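Local coordinates for fibronectin type III domain-containing protein (Simiduia agarivorans, PDB 6P2K) that probably hydrolyses xyloglucan-type beta-glucans, as a glycoside hydrolase of family 74 whose catalytic part is built from two seven-bladed beta-propellers, at residues B[569-577]-B[616-624]. Residues are numbered along the deposited sequence; the frame is centred on the assembly and turned at random.
Sequences IARKIAPHP and WDAEVEAWA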
ATOM      1  N   ILE B 569      10.037 -22.853 -39.019  1.00 24.28           N
ATOM      2  CA  ILE B 569      10.524 -21.579 -38.500  1.00 21.68           C
ATOM      3  C   ILE B 569       9.747 -20.464 -39.181  1.00 22.16           C
ATOM      4  O   ILE B 569       9.532 -20.503 -40.396  1.00 26.65           O
ATOM      5  CB  ILE B 569      12.040 -21.399 -38.733  1.00 21.17           C
ATOM      6  CG1 ILE B 569      12.834 -22.525 -38.076  1.00 22.49           C
ATOM      7  CG2 ILE B 569      12.511 -20.057 -38.205  1.00 23.47           C
ATOM      8  CD1 ILE B 569      14.268 -22.624 -38.562  1.00 23.28           C
ATOM      9  N   ALA B 570       9.326 -19.470 -38.404  1.00 20.84           N
ATOM     10  CA  ALA B 570       8.616 -18.313 -38.935  1.00 21.82           C
ATOM     11  C   ALA B 570       9.479 -17.069 -38.789  1.00 24.38           C
ATOM     12  O   ALA B 570      10.054 -16.828 -37.725  1.00 28.09           O
ATOM     13  CB  ALA B 570       7.277 -18.106 -38.224  1.00 20.60           C
ATOM     14  N   ARG B 571       9.564 -16.281 -39.859  1.00 20.44           N
ATOM     15  CA  ARG B 571      10.252 -14.999 -39.799  1.00 17.75           C
ATOM     16  C   ARG B 571       9.310 -13.854 -39.451  1.00 21.39           C
ATOM     17  O   ARG B 571       9.713 -12.917 -38.755  1.00 23.01           O
ATOM     18  CB  ARG B 571      10.954 -14.718 -41.132  1.00 16.83           C
ATOM     19  CG  ARG B 571      11.550 -13.317 -41.260  1.00 18.07           C
ATOM     20  CD  ARG B 571      12.711 -13.101 -40.305  1.00 20.26           C
ATOM     21  NE  ARG B 571      13.399 -11.838 -40.570  1.00 24.88           N
ATOM     22  CZ  ARG B 571      12.987 -10.656 -40.123  1.00 26.33           C
ATOM     23  NH1 ARG B 571      11.888 -10.571 -39.379  1.00 25.32           N
ATOM     24  NH2 ARG B 571      13.674  -9.559 -40.418  1.00 21.79           N
ATOM     25  N   LYS B 572       8.062 -13.916 -39.907  1.00 19.60           N
ATOM     26  CA  LYS B 572       7.068 -12.911 -39.568  1.00 18.93           C
ATOM     27  C   LYS B 572       5.695 -13.563 -39.537  1.00 18.82           C
ATOM     28  O   LYS B 572       5.364 -14.367 -40.412  1.00 18.08           O
ATOM     29  CB  LYS B 572       7.075 -11.747 -40.568  1.00 22.36           C
ATOM     30  CG  LYS B 572       5.910 -10.790 -40.386  1.00 24.82           C
ATOM     31  CD  LYS B 572       6.290  -9.354 -40.692  1.00 28.22           C
ATOM     32  CE  LYS B 572       5.179  -8.403 -40.266  1.00 32.85           C
ATOM     33  NZ  LYS B 572       5.308  -7.076 -40.925  1.00 41.14           N
ATOM     34  N   ILE B 573       4.909 -13.219 -38.522  1.00 17.19           N
ATOM     35  CA  ILE B 573       3.527 -13.660 -38.398  1.00 17.37           C
ATOM     36  C   ILE B 573       2.629 -12.474 -38.711  1.00 21.26           C
ATOM     37  O   ILE B 573       2.816 -11.384 -38.158  1.00 17.70           O
ATOM     38  CB  ILE B 573       3.230 -14.217 -36.996  1.00 18.89           C
ATOM     39  CG1 ILE B 573       4.122 -15.424 -36.699  1.00 21.10           C
ATOM     40  CG2 ILE B 573       1.765 -14.594 -36.875  1.00 17.65           C
ATOM     41  CD1 ILE B 573       3.996 -15.931 -35.271  1.00 25.60           C
ATOM     42  N   ALA B 574       1.660 -12.683 -39.604  1.00 21.76           N
ATOM     43  CA  ALA B 574       0.743 -11.637 -40.050  1.00 20.29           C
ATOM     44  C   ALA B 574      -0.685 -12.084 -39.769  1.00 21.08           C
ATOM     45  O   ALA B 574      -1.324 -12.723 -40.621  1.00 20.24           O
ATOM     46  CB  ALA B 574       0.941 -11.327 -41.534  1.00 18.64           C
ATOM     47  N   PRO B 575      -1.222 -11.781 -38.590  1.00 23.03           N
ATOM     48  CA  PRO B 575      -2.622 -12.113 -38.315  1.00 21.75           C
ATOM     49  C   PRO B 575      -3.558 -11.303 -39.195  1.00 21.76           C
ATOM     50  O   PRO B 575      -3.270 -10.162 -39.565  1.00 25.23           O
ATOM     51  CB  PRO B 575      -2.797 -11.751 -36.833  1.00 21.73           C
ATOM     52  CG  PRO B 575      -1.397 -11.648 -36.286  1.00 24.56           C
ATOM     53  CD  PRO B 575      -0.573 -11.143 -37.433  1.00 22.80           C
ATOM     54  N   HIS B 576      -4.686 -11.918 -39.535  1.00 17.29           N
ATOM     55  CA  HIS B 576      -5.649 -11.285 -40.423  1.00 19.37           C
ATOM     56  C   HIS B 576      -6.170  -9.997 -39.786  1.00 22.93           C
ATOM     57  O   HIS B 576      -6.430  -9.963 -38.578  1.00 23.93           O
ATOM     58  CB  HIS B 576      -6.797 -12.254 -40.715  1.00 20.75           C
ATOM     59  CG  HIS B 576      -7.700 -11.823 -41.829  1.00 25.00           C
ATOM     60  ND1 HIS B 576      -8.577 -10.767 -41.714  1.00 25.55           N
ATOM     61  CD2 HIS B 576      -7.872 -12.322 -43.077  1.00 25.05           C
ATOM     62  CE1 HIS B 576      -9.245 -10.627 -42.846  1.00 27.62           C
ATOM     63  NE2 HIS B 576      -8.837 -11.560 -43.688  1.00 26.39           N
ATOM     64  N   PRO B 577      -6.317  -8.916 -40.558  1.00 23.82           N
ATOM     65  CA  PRO B 577      -6.631  -7.619 -39.937  1.00 21.60           C
ATOM     66  C   PRO B 577      -8.015  -7.542 -39.312  1.00 24.33           C
ATOM     67  O   PRO B 577      -8.210  -6.745 -38.385  1.00 28.06           O
ATOM     68  CB  PRO B 577      -6.484  -6.627 -41.101  1.00 22.29           C
ATOM     69  CG  PRO B 577      -6.645  -7.456 -42.334  1.00 23.97           C
ATOM     70  CD  PRO B 577      -6.045  -8.787 -42.000  1.00 22.94           C
ATOM     71  N   TRP B 616      15.613 -16.685 -45.908  1.00 26.75           N
ATOM     72  CA  TRP B 616      15.757 -16.714 -44.454  1.00 24.93           C
ATOM     73  C   TRP B 616      15.076 -15.525 -43.784  1.00 23.14           C
ATOM     74  O   TRP B 616      14.615 -15.640 -42.641  1.00 18.86           O
ATOM     75  CB  TRP B 616      17.238 -16.760 -44.070  1.00 23.69           C
ATOM     76  CG  TRP B 616      17.484 -16.793 -42.581  1.00 24.36           C
ATOM     77  CD1 TRP B 616      18.152 -15.859 -41.838  1.00 24.78           C
ATOM     78  CD2 TRP B 616      17.066 -17.811 -41.663  1.00 21.77           C
ATOM     79  NE1 TRP B 616      18.175 -16.235 -40.515  1.00 24.87           N
ATOM     80  CE2 TRP B 616      17.516 -17.430 -40.381  1.00 24.77           C
ATOM     81  CE3 TRP B 616      16.358 -19.010 -41.799  1.00 22.23           C
ATOM     82  CZ2 TRP B 616      17.278 -18.203 -39.245  1.00 25.45           C
ATOM     83  CZ3 TRP B 616      16.120 -19.776 -40.670  1.00 22.93           C
ATOM     84  CH2 TRP B 616      16.578 -19.366 -39.408  1.00 24.66           C
ATOM     85  N   ASP B 617      14.995 -14.385 -44.470  1.00 21.56           N
ATOM     86  CA  ASP B 617      14.373 -13.187 -43.918  1.00 22.52           C
ATOM     87  C   ASP B 617      13.113 -12.795 -44.686  1.00 21.38           C
ATOM     88  O   ASP B 617      12.728 -11.626 -44.710  1.00 20.80           O
ATOM     89  CB  ASP B 617      15.376 -12.036 -43.889  1.00 25.43           C
ATOM     90  CG  ASP B 617      16.483 -12.260 -42.871  1.00 28.56           C
ATOM     91  OD1 ASP B 617      16.178 -12.331 -41.658  1.00 29.86           O
ATOM     92  OD2 ASP B 617      17.655 -12.382 -43.284  1.00 26.67           O
ATOM     93  N   ALA B 618      12.458 -13.775 -45.302  1.00 22.82           N
ATOM     94  CA  ALA B 618      11.233 -13.520 -46.044  1.00 23.53           C
ATOM     95  C   ALA B 618      10.119 -13.079 -45.105  1.00 23.45           C
ATOM     96  O   ALA B 618       9.959 -13.619 -44.008  1.00 21.91           O
ATOM     97  CB  ALA B 618      10.809 -14.774 -46.805  1.00 19.62           C
ATOM     98  N   GLU B 619       9.335 -12.099 -45.548  1.00 25.05           N
ATOM     99  CA  GLU B 619       8.281 -11.510 -44.738  1.00 26.14           C
ATOM    100  C   GLU B 619       6.935 -11.611 -45.441  1.00 26.87           C
ATOM    101  O   GLU B 619       6.852 -11.715 -46.669  1.00 26.59           O
ATOM    102  CB  GLU B 619       8.567 -10.037 -44.433  1.00 22.95           C
ATOM    103  CG  GLU B 619       9.683  -9.795 -43.440  1.00 26.12           C
ATOM    104  CD  GLU B 619      10.082  -8.338 -43.395  1.00 30.08           C
ATOM    105  OE1 GLU B 619      10.064  -7.696 -44.469  1.00 31.39           O
ATOM    106  OE2 GLU B 619      10.408  -7.833 -42.297  1.00 28.31           O
ATOM    107  N   VAL B 620       5.876 -11.555 -44.638  1.00 25.18           N
ATOM    108  CA  VAL B 620       4.511 -11.434 -45.134  1.00 22.10           C
ATOM    109  C   VAL B 620       3.793 -10.393 -44.285  1.00 25.00           C
ATOM    110  O   VAL B 620       4.051 -10.274 -43.082  1.00 22.05           O
ATOM    111  CB  VAL B 620       3.768 -12.787 -45.116  1.00 23.72           C
ATOM    112  CG1 VAL B 620       3.601 -13.302 -43.686  1.00 19.67           C
ATOM    113  CG2 VAL B 620       2.420 -12.670 -45.821  1.00 24.95           C
ATOM    114  N   GLU B 621       2.919  -9.615 -44.921  1.00 23.55           N
ATOM    115  CA  GLU B 621       2.110  -8.617 -44.237  1.00 23.69           C
ATOM    116  C   GLU B 621       0.678  -8.705 -44.738  1.00 23.55           C
ATOM    117  O   GLU B 621       0.443  -8.848 -45.941  1.00 25.98           O
ATOM    118  CB  GLU B 621       2.645  -7.196 -44.468  1.00 26.17           C
ATOM    119  CG  GLU B 621       1.930  -6.108 -43.666  1.00 30.12           C
ATOM    120  CD  GLU B 621       2.662  -5.721 -42.394  1.00 33.87           C
ATOM    121  OE1 GLU B 621       3.377  -4.692 -42.420  1.00 32.08           O
ATOM    122  OE2 GLU B 621       2.521  -6.436 -41.376  1.00 34.48           O
ATOM    123  N   ALA B 622      -0.274  -8.608 -43.814  1.00 23.59           N
ATOM    124  CA  ALA B 622      -1.693  -8.613 -44.139  1.00 26.70           C
ATOM    125  C   ALA B 622      -2.341  -7.383 -43.524  1.00 25.77           C
ATOM    126  O   ALA B 622      -2.142  -7.103 -42.338  1.00 22.59           O
ATOM    127  CB  ALA B 622      -2.375  -9.888 -43.632  1.00 24.62           C
ATOM    128  N   TRP B 623      -3.109  -6.652 -44.326  1.00 24.35           N
ATOM    129  CA  TRP B 623      -3.765  -5.443 -43.845  1.00 22.93           C
ATOM    130  C   TRP B 623      -4.973  -5.153 -44.724  1.00 25.85           C
ATOM    131  O   TRP B 623      -5.139  -5.734 -45.800  1.00 26.02           O
ATOM    132  CB  TRP B 623      -2.792  -4.258 -43.813  1.00 21.24           C
ATOM    133  CG  TRP B 623      -2.528  -3.619 -45.144  1.00 23.27           C
ATOM    134  CD1 TRP B 623      -3.121  -2.497 -45.641  1.00 26.00           C
ATOM    135  CD2 TRP B 623      -1.588  -4.051 -46.138  1.00 23.91           C
ATOM    136  NE1 TRP B 623      -2.615  -2.205 -46.884  1.00 28.65           N
ATOM    137  CE2 TRP B 623      -1.672  -3.143 -47.213  1.00 25.93           C
ATOM    138  CE3 TRP B 623      -0.686  -5.119 -46.226  1.00 24.07           C
ATOM    139  CZ2 TRP B 623      -0.890  -3.270 -48.364  1.00 23.62           C
ATOM    140  CZ3 TRP B 623       0.088  -5.245 -47.369  1.00 23.14           C
ATOM    141  CH2 TRP B 623      -0.021  -4.324 -48.424  1.00 23.42           C
ATOM    142  N   ALA B 624      -5.822  -4.247 -44.243  1.00 24.35           N
ATOM    143  CA  ALA B 624      -7.066  -3.887 -44.908  1.00 26.49           C
ATOM    144  C   ALA B 624      -7.061  -2.409 -45.265  1.00 29.01           C
ATOM    145  O   ALA B 624      -6.575  -1.574 -44.492  1.00 31.54           O
ATOM    146  CB  ALA B 624      -8.278  -4.197 -44.021  1.00 23.97           C
TER
HETATM  147  O   HOH W   1       9.987  -8.045 -39.588  1.00 24.28           O
HETATM  148  O   HOH W   2      -1.460  -8.348 -39.190  1.00 30.74           O
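R571, at the corner before strand 572-575, and K572 within it reach D617, just ahead of strand 618-624, and E621 inside it, joining the innermost strands of two successive blades in a seven-bladed beta-propeller. The strands run nearly parallel, 17° apart, but their axes come no closer than 6.1 Å, so side chains rather than backbone bonds join the blades. R571 can be followed outward. Its CB and CG both lie against A618 O, CG at 3.2 Å. Because CG stands anti to the backbone N (chi1 172°) and the chain then bends at chi2, CD passes near W616 O and NE arrives at D617. There NE forms a salt bridge to D617 OD1 at 3.0 Å; the oxygen lies near the guanidinium plane and offers its anti lone pair, its carboxylate turned almost perpendicular to the guanidinium. NH1 donates a hydrogen bond to a water also within hydrogen-bonding distance of E619 OE2, while NH2 turns to the backbone oxygens of K693 and T744. Backbone N-H groups of G695 and S696 hold the E619 carboxylate. Arginine suits this place because its several N-H groups serve separate acceptors at once. A methionine here would probably leave D617 without this salt bridge and the K693 and T744 oxygens without this donor. K572 sends its long methylene chain over V620 O, CG at 3.3 Å, and so carries its ammonium past E619 to E621. D513, a zinc ligand, accepts a bond from I573 N, placing this seam beside a metal site. Further along, A574 is small enough for the close approach, its CB 4.0 Å from V620 CG1; the P577 ring rests on the W623-A624 backbone. The K572-E621 salt bridge has its own geometry: NZ meets E621 OE2 at 2.9 Å from above the carboxylate plane, 57° out of it.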